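Local coordinates for protein insect group II chitinase (Ostrinia furnacalis, PDB 5Y2B) that probably hydrolyses the beta-1,4 bonds of chitin as a family 18 glycoside hydrolase, gripping N-acetylglucosamine units in a long cleft, at residues G84-S89 with D126-K131; W133-S138 with S171-V176. One frame throughout, in Å; residues are numbered along the deposited sequence.

Contact 1: G84-S89 with D126-K131; sequences GGWNDS and DWEYPK. With NAG (2-acetamido-2-deoxy-beta-D-glucopyranose), chain B; NAG (2-acetamido-2-deoxy-beta-D-glucopyranose), chain C; NAG (2-acetamido-2-deoxy-beta-D-glucopyranose), chain D; NAG (2-acetamido-2-deoxy-beta-D-glucopyranose), chain E.
Ser89 reaches the 126-131 loop with a small hydroxyl that does two jobs: OG accepts the backbone N-H of Glu128 at 2.8 Å, nearly straight at 168°, and donates to Gly85 O. The same oxygen sits in the plane of the Trp127 indole, at its edge beside CD1, while a water joins Trp127 NE1 to Ser89 O. Gly85 N meets Asp126 O at 2.8 Å, and at Gly84 a side chain would run into that carbonyl, so only glycine fits. Trp86 holds CG anti to the backbone N (chi1 -178°), which spreads its indole beneath the chain B sugar, whose N2 sits over the ring centre, 3.4 Å from Trp86 CE2. Glu128 comes to the edge of this indole, OE1 in the ring plane and 3.3 Å from CE3, the carboxylate turned 59° from the ring plane. Extended beyond CG, the glutamate brings OE1 within 2.7 Å of O4 of the chain B sugar, whose link to C1 of chain C is doubtful as modelled; the closeness is consistent with Glu128 protonating the glycosidic oxygen. Asp126 OD2 accepts from chain C N2 at 2.6 Å, and Tyr129 OH accepts from O6 of chain B, its ring laid over Glu128 CB. Such acids beside an indole platform mark the active-site cleft of a family 18 TIM barrel; Asp126 and Glu128 close its DxxDxDxE motif, whose final glutamate is the probable proton donor, as in related chitinases.

Contact 2: W133-S138 with S171-V176; sequences WQVDCS and SPNKMV. With NAG (2-acetamido-2-deoxy-beta-D-glucopyranose), chain F.
Met175 and Cys137 meet through sulfur and methyl where a helix N-terminus, capped by Asn173, faces a type I' beta turn, Trp133 to Asp136, in the loop after strand 122-126 of the TIM barrel. The Met175 chain runs out from the helix and bends at chi3 (65°), curling CE back to lie 3.6 Å from Cys137 SG and close to Val135 O. A flexible thioether suits this exposed side of the contact, since it can mould itself to a sulfur already fixed by the disulfide of Cys137 with Cys132. Deeper in, the side chains of Val135 and Val176 lie roughly perpendicular: CG1 of Val135 touches CG2 of Val176 at 4.1 Å, one methyl against another, and such short branched chains let the two backbones come close. Val135 carries a positive phi, uncommon for a beta-branched residue, as the third position of its turn demands.

Asn173 borders the valines and uses both ends of its amide. With CG anti to the backbone N (chi1 -174°), OD1 accepts Met175 N at 2.9 Å, the donor standing above the carbonyl plane, and ND2 turns to the chain F sugar, donating to its acetamido O7 at 3.0 Å. A leucine here would probably leave Met175 N without its cap and the O7 of the sugar without its donor. Asn173 N is held in turn by Ser171 OG, an ST turn leading into the helix. On the other segment the chain leaving the turn is closed by an Asx turn, in which Asp136 OD1 receives Ser138 N and Ser138 OG, at 3.2 and 2.7 Å, both from the same face of the carboxylate plane.

Both segments of contact 1 precede those of contact 2 in sequence, and the centres of the two contacts lie about 10 Å apart. Of three neighbouring parallel strands of the barrel, 78-84 and 122-126 lead into loops, and 165-170 runs through a turn into helix 174-180; the single long loop between strand 122-126 and helix 143-159 supplies one segment to each contact. The two join directly: Glu128 O lies 2.8 Å from Gln134 N, a probable hydrogen bond, and the Tyr129 ring packs against both Val135 and Ser171. Contact 1 lines the sugar-binding floor, whereas contact 2 holds the next unit of the same sugar chain, consistent with one continuous wall of an extended cleft.

Contact 1: G84-S89 with D126-K131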
ATOM      1  N   GLY A  84      -1.828  10.566  -6.194  1.00 21.47           N
ATOM      2  CA  GLY A  84      -3.000  10.463  -5.358  1.00 17.21           C
ATOM      3  C   GLY A  84      -2.681  10.137  -3.921  1.00 20.48           C
ATOM      4  O   GLY A  84      -2.044  10.937  -3.231  1.00 20.42           O
ATOM      5  N   GLY A  85      -3.118   8.960  -3.458  1.00 17.95           N
ATOM      6  CA  GLY A  85      -3.015   8.589  -2.063  1.00 21.59           C
ATOM      7  C   GLY A  85      -4.250   9.000  -1.272  1.00 18.17           C
ATOM      8  O   GLY A  85      -5.091   9.760  -1.731  1.00 20.26           O
ATOM      9  N   TRP A  86      -4.343   8.487  -0.044  1.00 22.71           N
ATOM     10  CA  TRP A  86      -5.514   8.712   0.800  1.00 22.97           C
ATOM     11  C   TRP A  86      -5.829  10.198   0.982  1.00 26.98           C
ATOM     12  O   TRP A  86      -6.974  10.618   0.809  1.00 27.37           O
ATOM     13  CB  TRP A  86      -5.309   8.062   2.166  1.00 23.97           C
ATOM     14  CG  TRP A  86      -6.509   8.211   3.074  1.00 28.78           C
ATOM     15  CD1 TRP A  86      -6.623   9.044   4.136  1.00 31.42           C
ATOM     16  CD2 TRP A  86      -7.767   7.508   2.986  1.00 29.33           C
ATOM     17  NE1 TRP A  86      -7.853   8.899   4.735  1.00 31.26           N
ATOM     18  CE2 TRP A  86      -8.579   7.972   4.046  1.00 31.28           C
ATOM     19  CE3 TRP A  86      -8.278   6.527   2.124  1.00 28.21           C
ATOM     20  CZ2 TRP A  86      -9.879   7.502   4.264  1.00 33.13           C
ATOM     21  CZ3 TRP A  86      -9.576   6.041   2.355  1.00 27.59           C
ATOM     22  CH2 TRP A  86     -10.355   6.539   3.412  1.00 29.35           C
ATOM     23  N   ASN A  87      -4.838  11.002   1.377  1.00 24.63           N
ATOM     24  CA  ASN A  87      -5.119  12.401   1.701  1.00 29.28           C
ATOM     25  C   ASN A  87      -5.477  13.211   0.461  1.00 30.65           C
ATOM     26  O   ASN A  87      -6.270  14.157   0.553  1.00 24.62           O
ATOM     27  CB  ASN A  87      -3.913  13.050   2.391  1.00 30.72           C
ATOM     28  CG  ASN A  87      -3.766  12.619   3.837  1.00 35.54           C
ATOM     29  OD1 ASN A  87      -4.676  12.031   4.433  1.00 35.00           O
ATOM     30  ND2 ASN A  87      -2.618  12.925   4.418  1.00 32.78           N
ATOM     31  N   ASP A  88      -4.900  12.880  -0.706  1.00 25.71           N
ATOM     32  CA  ASP A  88      -5.304  13.619  -1.899  1.00 27.51           C
ATOM     33  C   ASP A  88      -6.696  13.229  -2.393  1.00 21.21           C
ATOM     34  O   ASP A  88      -7.253  13.924  -3.256  1.00 24.45           O
ATOM     35  CB  ASP A  88      -4.279  13.447  -3.040  1.00 23.63           C
ATOM     36  CG  ASP A  88      -4.216  14.681  -3.924  1.00 22.15           C
ATOM     37  OD1 ASP A  88      -4.257  15.801  -3.349  1.00 22.53           O
ATOM     38  OD2 ASP A  88      -4.152  14.547  -5.165  1.00 20.56           O
ATOM     39  N   SER A  89      -7.264  12.145  -1.867  1.00 28.37           N
ATOM     40  CA  SER A  89      -8.550  11.614  -2.320  1.00 28.75           C
ATOM     41  C   SER A  89      -9.722  12.095  -1.482  1.00 31.06           C
ATOM     42  O   SER A  89     -10.826  11.567  -1.641  1.00 29.34           O
ATOM     43  CB  SER A  89      -8.543  10.088  -2.299  1.00 23.52           C
ATOM     44  OG  SER A  89      -7.544   9.527  -3.132  1.00 26.17           O
ATOM     45  N   ASP A 126      -3.296   6.156  -7.678  1.00 18.51           N
ATOM     46  CA  ASP A 126      -3.704   5.781  -6.325  1.00 21.23           C
ATOM     47  C   ASP A 126      -4.861   6.652  -5.857  1.00 22.46           C
ATOM     48  O   ASP A 126      -4.836   7.259  -4.779  1.00 16.59           O
ATOM     49  CB  ASP A 126      -2.527   5.827  -5.354  1.00 21.46           C
ATOM     50  CG  ASP A 126      -2.865   5.126  -4.012  1.00 35.19           C
ATOM     51  OD1 ASP A 126      -4.015   4.637  -3.869  1.00 31.90           O
ATOM     52  OD2 ASP A 126      -2.007   5.046  -3.099  1.00 35.34           O
ATOM     53  N   TRP A 127      -5.916   6.706  -6.672  1.00 26.45           N
ATOM     54  CA  TRP A 127      -7.120   7.439  -6.293  1.00 23.64           C
ATOM     55  C   TRP A 127      -7.932   6.517  -5.398  1.00 22.54           C
ATOM     56  O   TRP A 127      -8.282   5.407  -5.811  1.00 20.18           O
ATOM     57  CB  TRP A 127      -7.924   7.874  -7.530  1.00 23.91           C
ATOM     58  CG  TRP A 127      -9.290   8.524  -7.225  1.00 21.75           C
ATOM     59  CD1 TRP A 127      -9.706   9.084  -6.028  1.00 23.50           C
ATOM     60  CD2 TRP A 127     -10.405   8.654  -8.130  1.00 22.06           C
ATOM     61  NE1 TRP A 127     -10.994   9.556  -6.151  1.00 23.29           N
ATOM     62  CE2 TRP A 127     -11.449   9.301  -7.421  1.00 21.41           C
ATOM     63  CE3 TRP A 127     -10.619   8.281  -9.473  1.00 18.91           C
ATOM     64  CZ2 TRP A 127     -12.697   9.583  -8.005  1.00 20.90           C
ATOM     65  CZ3 TRP A 127     -11.833   8.583 -10.053  1.00 22.54           C
ATOM     66  CH2 TRP A 127     -12.867   9.220  -9.313  1.00 21.99           C
ATOM     67  N   GLU A 128      -8.212   6.967  -4.172  1.00 17.97           N
ATOM     68  CA  GLU A 128      -8.931   6.172  -3.177  1.00 24.06           C
ATOM     69  C   GLU A 128     -10.272   6.824  -2.835  1.00 21.68           C
ATOM     70  O   GLU A 128     -10.364   7.551  -1.844  1.00 22.21           O
ATOM     71  CB  GLU A 128      -8.029   5.984  -1.888  1.00 25.31           C
ATOM     72  CG  GLU A 128      -6.678   5.374  -2.276  1.00 28.12           C
ATOM     73  CD  GLU A 128      -5.766   5.025  -1.115  1.00 32.12           C
ATOM     74  OE1 GLU A 128      -6.068   5.371   0.034  1.00 32.65           O
ATOM     75  OE2 GLU A 128      -4.732   4.384  -1.372  1.00 30.08           O
ATOM     76  N   TYR A 129     -11.322   6.552  -3.609  1.00 19.54           N
ATOM     77  CA  TYR A 129     -11.348   5.641  -4.755  1.00 27.19           C
ATOM     78  C   TYR A 129     -12.406   6.181  -5.710  1.00 23.73           C
ATOM     79  O   TYR A 129     -13.251   6.963  -5.280  1.00 22.48           O
ATOM     80  CB  TYR A 129     -11.725   4.206  -4.354  1.00 21.29           C
ATOM     81  CG  TYR A 129     -10.978   3.674  -3.190  1.00 23.41           C
ATOM     82  CD1 TYR A 129     -11.420   3.912  -1.894  1.00 23.59           C
ATOM     83  CD2 TYR A 129      -9.803   2.934  -3.379  1.00 24.15           C
ATOM     84  CE1 TYR A 129     -10.711   3.443  -0.820  1.00 28.13           C
ATOM     85  CE2 TYR A 129      -9.101   2.427  -2.301  1.00 26.53           C
ATOM     86  CZ  TYR A 129      -9.559   2.685  -1.033  1.00 31.43           C
ATOM     87  OH  TYR A 129      -8.860   2.201   0.031  1.00 46.66           O
ATOM     88  N   PRO A 130     -12.379   5.752  -6.974  1.00 22.15           N
ATOM     89  CA  PRO A 130     -13.502   6.041  -7.868  1.00 23.22           C
ATOM     90  C   PRO A 130     -14.802   5.645  -7.203  1.00 21.42           C
ATOM     91  O   PRO A 130     -14.912   4.557  -6.627  1.00 20.99           O
ATOM     92  CB  PRO A 130     -13.218   5.155  -9.085  1.00 25.69           C
ATOM     93  CG  PRO A 130     -11.790   4.926  -9.057  1.00 20.51           C
ATOM     94  CD  PRO A 130     -11.426   4.836  -7.614  1.00 18.27           C
ATOM     95  N   LYS A 131     -15.774   6.561  -7.264  1.00 24.67           N
ATOM     96  CA  LYS A 131     -17.108   6.391  -6.694  1.00 26.47           C
ATOM     97  C   LYS A 131     -17.089   6.488  -5.169  1.00 25.83           C
ATOM     98  O   LYS A 131     -17.715   7.379  -4.592  1.00 27.19           O
ATOM     99  CB  LYS A 131     -17.704   5.059  -7.171  1.00 24.85           C
ATOM    100  CG  LYS A 131     -19.100   5.178  -7.656  1.00 26.43           C
ATOM    101  CD  LYS A 131     -19.999   5.300  -6.495  1.00 27.71           C
ATOM    102  CE  LYS A 131     -21.432   5.260  -6.985  1.00 30.98           C
ATOM    103  NZ  LYS A 131     -22.292   5.330  -5.800  1.00 30.42           N
TER
HETATM  104  C1  NAG B   3      -7.786   3.656   4.723  1.00 38.41           C
HETATM  105  C2  NAG B   3      -6.664   4.438   5.351  1.00 38.20           C
HETATM  106  C3  NAG B   3      -5.659   4.865   4.309  1.00 35.56           C
HETATM  107  C4  NAG B   3      -5.302   3.715   3.377  1.00 40.66           C
HETATM  108  C5  NAG B   3      -6.484   2.829   2.960  1.00 45.08           C
HETATM  109  C6  NAG B   3      -6.033   1.518   2.337  1.00 43.88           C
HETATM  110  C7  NAG B   3      -7.121   5.815   7.343  1.00 39.41           C
HETATM  111  C8  NAG B   3      -7.837   7.073   7.834  1.00 35.01           C
HETATM  112  N2  NAG B   3      -7.218   5.585   6.033  1.00 41.31           N
HETATM  113  O3  NAG B   3      -4.473   5.241   4.969  1.00 40.03           O
HETATM  114  O4  NAG B   3      -4.759   4.273   2.172  1.00 36.49           O
HETATM  115  O5  NAG B   3      -7.274   2.513   4.101  1.00 41.22           O
HETATM  116  O6  NAG B   3      -6.924   1.051   1.332  1.00 41.55           O
HETATM  117  O7  NAG B   3      -6.499   5.061   8.103  1.00 47.37           O
HETATM  118  C1  NAG C   4      -3.213   3.293   1.285  0.80 38.50           C
HETATM  119  C2  NAG C   4      -2.593   4.456   0.438  0.80 33.70           C
HETATM  120  C3  NAG C   4      -1.804   5.440   1.313  0.80 34.83           C
HETATM  121  C4  NAG C   4      -2.008   5.112   2.790  0.80 37.17           C
HETATM  122  C5  NAG C   4      -1.619   3.664   3.084  0.80 36.52           C
HETATM  123  C6  NAG C   4      -2.022   3.240   4.474  0.80 36.96           C
HETATM  124  C7  NAG C   4      -1.088   2.862  -0.737  0.80 36.03           C
HETATM  125  C8  NAG C   4      -0.403   2.554  -2.080  0.80 27.75           C
HETATM  126  N2  NAG C   4      -1.819   3.994  -0.702  0.80 31.32           N
HETATM  127  O3  NAG C   4      -2.268   6.751   0.999  0.80 26.09           O
HETATM  128  O4  NAG C   4      -1.097   5.824   3.622  0.80 45.67           O
HETATM  129  O5  NAG C   4      -2.225   2.744   2.178  0.80 37.87           O
HETATM  130  O6  NAG C   4      -1.626   1.904   4.702  0.80 32.70           O
HETATM  131  O7  NAG C   4      -0.951   2.112   0.256  0.80 28.87           O
HETATM  132  C1  NAG D   5      -1.445   7.030   4.203  1.00 39.14           C
HETATM  133  C2  NAG D   5      -0.471   7.252   5.346  1.00 40.87           C
HETATM  134  C3  NAG D   5      -0.564   8.676   5.836  1.00 39.22           C
HETATM  135  C4  NAG D   5      -0.290   9.579   4.647  1.00 34.95           C
HETATM  136  C5  NAG D   5      -1.320   9.287   3.544  1.00 37.48           C
HETATM  137  C6  NAG D   5      -1.080  10.095   2.284  1.00 27.64           C
HETATM  138  C7  NAG D   5       0.184   5.295   6.698  1.00 42.12           C
HETATM  139  C8  NAG D   5      -0.239   4.339   7.828  1.00 36.01           C
HETATM  140  N2  NAG D   5      -0.675   6.284   6.420  1.00 39.56           N
HETATM  141  O3  NAG D   5       0.395   8.857   6.855  1.00 41.20           O
HETATM  142  O4  NAG D   5      -0.518  10.933   4.951  1.00 39.22           O
HETATM  143  O5  NAG D   5      -1.177   7.920   3.184  1.00 43.43           O
HETATM  144  O6  NAG D   5      -2.148   9.955   1.372  1.00 26.69           O
HETATM  145  O7  NAG D   5       1.263   5.186   6.089  1.00 41.65           O
HETATM  146  C1  NAG E   6       0.754  11.428   5.188  1.00 37.17           C
HETATM  147  C2  NAG E   6       1.015  12.736   4.499  1.00 38.13           C
HETATM  148  C3  NAG E   6       2.202  13.449   5.158  1.00 40.28           C
HETATM  149  C4  NAG E   6       2.017  13.556   6.671  1.00 41.28           C
HETATM  150  C5  NAG E   6       1.663  12.182   7.270  1.00 48.89           C
HETATM  151  C6  NAG E   6       1.245  12.260   8.732  1.00 51.25           C
HETATM  152  C7  NAG E   6       0.539  13.092   2.098  1.00 42.47           C
HETATM  153  C8  NAG E   6       0.999  12.785   0.680  1.00 35.35           C
HETATM  154  N2  NAG E   6       1.265  12.539   3.075  1.00 37.74           N
HETATM  155  O3  NAG E   6       2.365  14.723   4.561  1.00 40.38           O
HETATM  156  O4  NAG E   6       3.258  13.850   7.302  1.00 41.85           O
HETATM  157  O5  NAG E   6       0.570  11.627   6.552  1.00 41.12           O
HETATM  158  O6  NAG E   6       1.237  10.979   9.335  1.00 43.42           O
HETATM  159  O7  NAG E   6      -0.444  13.803   2.340  1.00 36.69           O
HETATM  160  O   HOH W   1     -12.164  10.863  -4.056  1.00 21.43           O

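Contact 2: W133-S138 with S171-V176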
ATOM      1  N   TRP A 133     -15.252   7.742  -2.678  1.00 23.00           N
ATOM      2  CA  TRP A 133     -14.269   8.693  -2.190  1.00 22.87           C
ATOM      3  C   TRP A 133     -13.982   8.399  -0.732  1.00 25.36           C
ATOM      4  O   TRP A 133     -14.891   8.407   0.102  1.00 22.84           O
ATOM      5  CB  TRP A 133     -14.771  10.138  -2.352  1.00 23.43           C
ATOM      6  CG  TRP A 133     -15.339  10.492  -3.714  1.00 23.74           C
ATOM      7  CD1 TRP A 133     -15.236   9.767  -4.887  1.00 25.36           C
ATOM      8  CD2 TRP A 133     -16.084  11.668  -4.040  1.00 27.08           C
ATOM      9  NE1 TRP A 133     -15.893  10.427  -5.914  1.00 22.06           N
ATOM     10  CE2 TRP A 133     -16.407  11.599  -5.422  1.00 25.00           C
ATOM     11  CE3 TRP A 133     -16.511  12.782  -3.297  1.00 27.43           C
ATOM     12  CZ2 TRP A 133     -17.142  12.596  -6.065  1.00 30.10           C
ATOM     13  CZ3 TRP A 133     -17.222  13.764  -3.929  1.00 25.29           C
ATOM     14  CH2 TRP A 133     -17.551  13.662  -5.299  1.00 26.17           C
ATOM     15  N   GLN A 134     -12.712   8.118  -0.429  1.00 21.44           N
ATOM     16  CA  GLN A 134     -12.310   7.683   0.906  1.00 26.89           C
ATOM     17  C   GLN A 134     -13.277   6.645   1.472  1.00 24.94           C
ATOM     18  O   GLN A 134     -13.584   6.644   2.661  1.00 24.83           O
ATOM     19  CB  GLN A 134     -12.163   8.901   1.814  1.00 24.92           C
ATOM     20  CG  GLN A 134     -10.901   9.691   1.423  1.00 25.11           C
ATOM     21  CD  GLN A 134     -10.452  10.704   2.487  1.00 31.24           C
ATOM     22  OE1 GLN A 134     -11.263  11.229   3.247  1.00 35.72           O
ATOM     23  NE2 GLN A 134      -9.152  10.974   2.541  1.00 27.91           N
ATOM     24  N   VAL A 135     -13.736   5.749   0.602  1.00 25.23           N
ATOM     25  CA  VAL A 135     -14.491   4.546   0.929  1.00 29.19           C
ATOM     26  C   VAL A 135     -15.968   4.887   1.137  1.00 31.91           C
ATOM     27  O   VAL A 135     -16.775   3.993   1.392  1.00 39.15           O
ATOM     28  CB  VAL A 135     -13.907   3.785   2.145  1.00 26.15           C
ATOM     29  CG1 VAL A 135     -14.466   2.371   2.225  1.00 34.44           C
ATOM     30  CG2 VAL A 135     -12.408   3.648   2.021  1.00 33.52           C
ATOM     31  N   ASP A 136     -16.355   6.153   0.986  1.00 29.09           N
ATOM     32  CA  ASP A 136     -17.767   6.534   1.151  1.00 34.46           C
ATOM     33  C   ASP A 136     -18.473   6.473  -0.213  1.00 33.37           C
ATOM     34  O   ASP A 136     -18.441   7.439  -0.983  1.00 26.76           O
ATOM     35  CB  ASP A 136     -17.885   7.918   1.792  1.00 33.15           C
ATOM     36  CG  ASP A 136     -19.331   8.262   2.222  1.00 35.34           C
ATOM     37  OD1 ASP A 136     -20.303   7.660   1.688  1.00 36.17           O
ATOM     38  OD2 ASP A 136     -19.498   9.153   3.083  1.00 38.94           O
ATOM     39  N   CYS A 137     -19.156   5.344  -0.490  1.00 30.41           N
ATOM     40  CA  CYS A 137     -19.769   5.088  -1.801  1.00 35.26           C
ATOM     41  C   CYS A 137     -20.984   5.957  -2.104  1.00 34.45           C
ATOM     42  O   CYS A 137     -21.393   6.027  -3.269  1.00 29.72           O
ATOM     43  CB  CYS A 137     -20.158   3.617  -1.949  1.00 34.37           C
ATOM     44  SG  CYS A 137     -18.708   2.427  -2.092  1.00 39.51           S
ATOM     45  N   SER A 138     -21.547   6.645  -1.117  1.00 33.95           N
ATOM     46  CA  SER A 138     -22.611   7.601  -1.398  1.00 33.91           C
ATOM     47  C   SER A 138     -22.111   8.939  -1.955  1.00 36.33           C
ATOM     48  O   SER A 138     -22.940   9.704  -2.468  1.00 38.08           O
ATOM     49  CB  SER A 138     -23.420   7.853  -0.127  1.00 34.83           C
ATOM     50  OG  SER A 138     -22.640   8.579   0.804  1.00 31.65           O
ATOM     51  N   SER A 171      -8.552  -0.718  -3.917  1.00 21.09           N
ATOM     52  CA  SER A 171      -9.210  -1.189  -2.707  1.00 24.14           C
ATOM     53  C   SER A 171      -9.267  -2.720  -2.624  1.00 20.21           C
ATOM     54  O   SER A 171      -9.437  -3.404  -3.633  1.00 22.09           O
ATOM     55  CB  SER A 171     -10.635  -0.616  -2.638  1.00 20.26           C
ATOM     56  OG  SER A 171     -11.350  -1.310  -1.629  1.00 21.00           O
ATOM     57  N   PRO A 172      -9.173  -3.286  -1.421  1.00 22.52           N
ATOM     58  CA  PRO A 172      -9.495  -4.709  -1.217  1.00 20.53           C
ATOM     59  C   PRO A 172     -10.955  -4.967  -0.874  1.00 22.34           C
ATOM     60  O   PRO A 172     -11.327  -6.120  -0.609  1.00 20.34           O
ATOM     61  CB  PRO A 172      -8.617  -5.069  -0.010  1.00 19.75           C
ATOM     62  CG  PRO A 172      -8.794  -3.863   0.882  1.00 20.02           C
ATOM     63  CD  PRO A 172      -8.845  -2.634  -0.143  1.00 17.93           C
ATOM     64  N   ASN A 173     -11.762  -3.915  -0.848  1.00 20.40           N
ATOM     65  CA  ASN A 173     -13.118  -3.949  -0.318  1.00 24.82           C
ATOM     66  C   ASN A 173     -14.112  -4.271  -1.449  1.00 23.49           C
ATOM     67  O   ASN A 173     -14.331  -3.455  -2.361  1.00 22.47           O
ATOM     68  CB  ASN A 173     -13.422  -2.608   0.352  1.00 18.74           C
ATOM     69  CG  ASN A 173     -14.796  -2.586   1.073  1.00 27.68           C
ATOM     70  OD1 ASN A 173     -15.725  -3.348   0.752  1.00 24.26           O
ATOM     71  ND2 ASN A 173     -14.912  -1.703   2.046  1.00 24.50           N
ATOM     72  N   LYS A 174     -14.694  -5.468  -1.383  1.00 19.49           N
ATOM     73  CA  LYS A 174     -15.776  -5.917  -2.271  1.00 24.18           C
ATOM     74  C   LYS A 174     -16.741  -4.801  -2.680  1.00 29.55           C
ATOM     75  O   LYS A 174     -17.105  -4.688  -3.853  1.00 26.47           O
ATOM     76  CB  LYS A 174     -16.534  -7.060  -1.562  1.00 31.28           C
ATOM     77  CG  LYS A 174     -17.918  -7.329  -2.041  1.00 38.94           C
ATOM     78  CD  LYS A 174     -18.347  -8.723  -1.646  1.00 39.58           C
ATOM     79  CE  LYS A 174     -18.792  -8.752  -0.212  1.00 42.33           C
ATOM     80  NZ  LYS A 174     -20.169  -8.213  -0.073  1.00 46.73           N
ATOM     81  N   MET A 175     -17.124  -3.932  -1.732  1.00 24.51           N
ATOM     82  CA  MET A 175     -18.135  -2.926  -2.030  1.00 26.63           C
ATOM     83  C   MET A 175     -17.569  -1.845  -2.939  1.00 29.25           C
ATOM     84  O   MET A 175     -18.262  -1.340  -3.832  1.00 28.35           O
ATOM     85  CB  MET A 175     -18.661  -2.314  -0.725  1.00 30.90           C
ATOM     86  CG  MET A 175     -19.585  -1.123  -0.942  1.00 43.91           C
ATOM     87  SD  MET A 175     -19.945  -0.177   0.581  1.00 63.59           S
ATOM     88  CE  MET A 175     -18.299   0.474   0.959  1.00 42.50           C
ATOM     89  N   VAL A 176     -16.304  -1.486  -2.724  1.00 24.34           N
ATOM     90  CA  VAL A 176     -15.656  -0.474  -3.544  1.00 26.83           C
ATOM     91  C   VAL A 176     -15.345  -1.039  -4.924  1.00 24.46           C
ATOM     92  O   VAL A 176     -15.477  -0.345  -5.952  1.00 20.38           O
ATOM     93  CB  VAL A 176     -14.381   0.042  -2.835  1.00 21.53           C
ATOM     94  CG1 VAL A 176     -13.757   1.127  -3.674  1.00 17.16           C
ATOM     95  CG2 VAL A 176     -14.729   0.566  -1.429  1.00 18.90           C
TER
HETATM   96  C1  NAG F   2     -12.167   1.402   5.966  1.00 38.85           C
HETATM   97  C2  NAG F   2     -11.230   0.861   4.910  1.00 33.65           C
HETATM   98  C3  NAG F   2      -9.826   1.384   5.113  1.00 34.91           C
HETATM   99  C4  NAG F   2      -9.841   2.891   5.286  1.00 35.19           C
HETATM  100  C5  NAG F   2     -10.855   3.312   6.347  1.00 36.93           C
HETATM  101  C6  NAG F   2     -11.001   4.813   6.447  1.00 34.01           C
HETATM  102  C7  NAG F   2     -11.758  -1.287   3.927  1.00 35.49           C
HETATM  103  C8  NAG F   2     -11.710  -2.784   4.076  1.00 29.84           C
HETATM  104  N2  NAG F   2     -11.219  -0.586   4.925  1.00 30.54           N
HETATM  105  O3  NAG F   2      -9.102   1.015   3.961  1.00 40.89           O
HETATM  106  O4  NAG F   2      -8.597   3.281   5.832  1.00 38.99           O
HETATM  107  O5  NAG F   2     -12.123   2.773   5.989  1.00 34.55           O
HETATM  108  O6  NAG F   2     -11.530   5.168   7.700  1.00 39.51           O
HETATM  109  O7  NAG F   2     -12.259  -0.730   2.935  1.00 30.30           O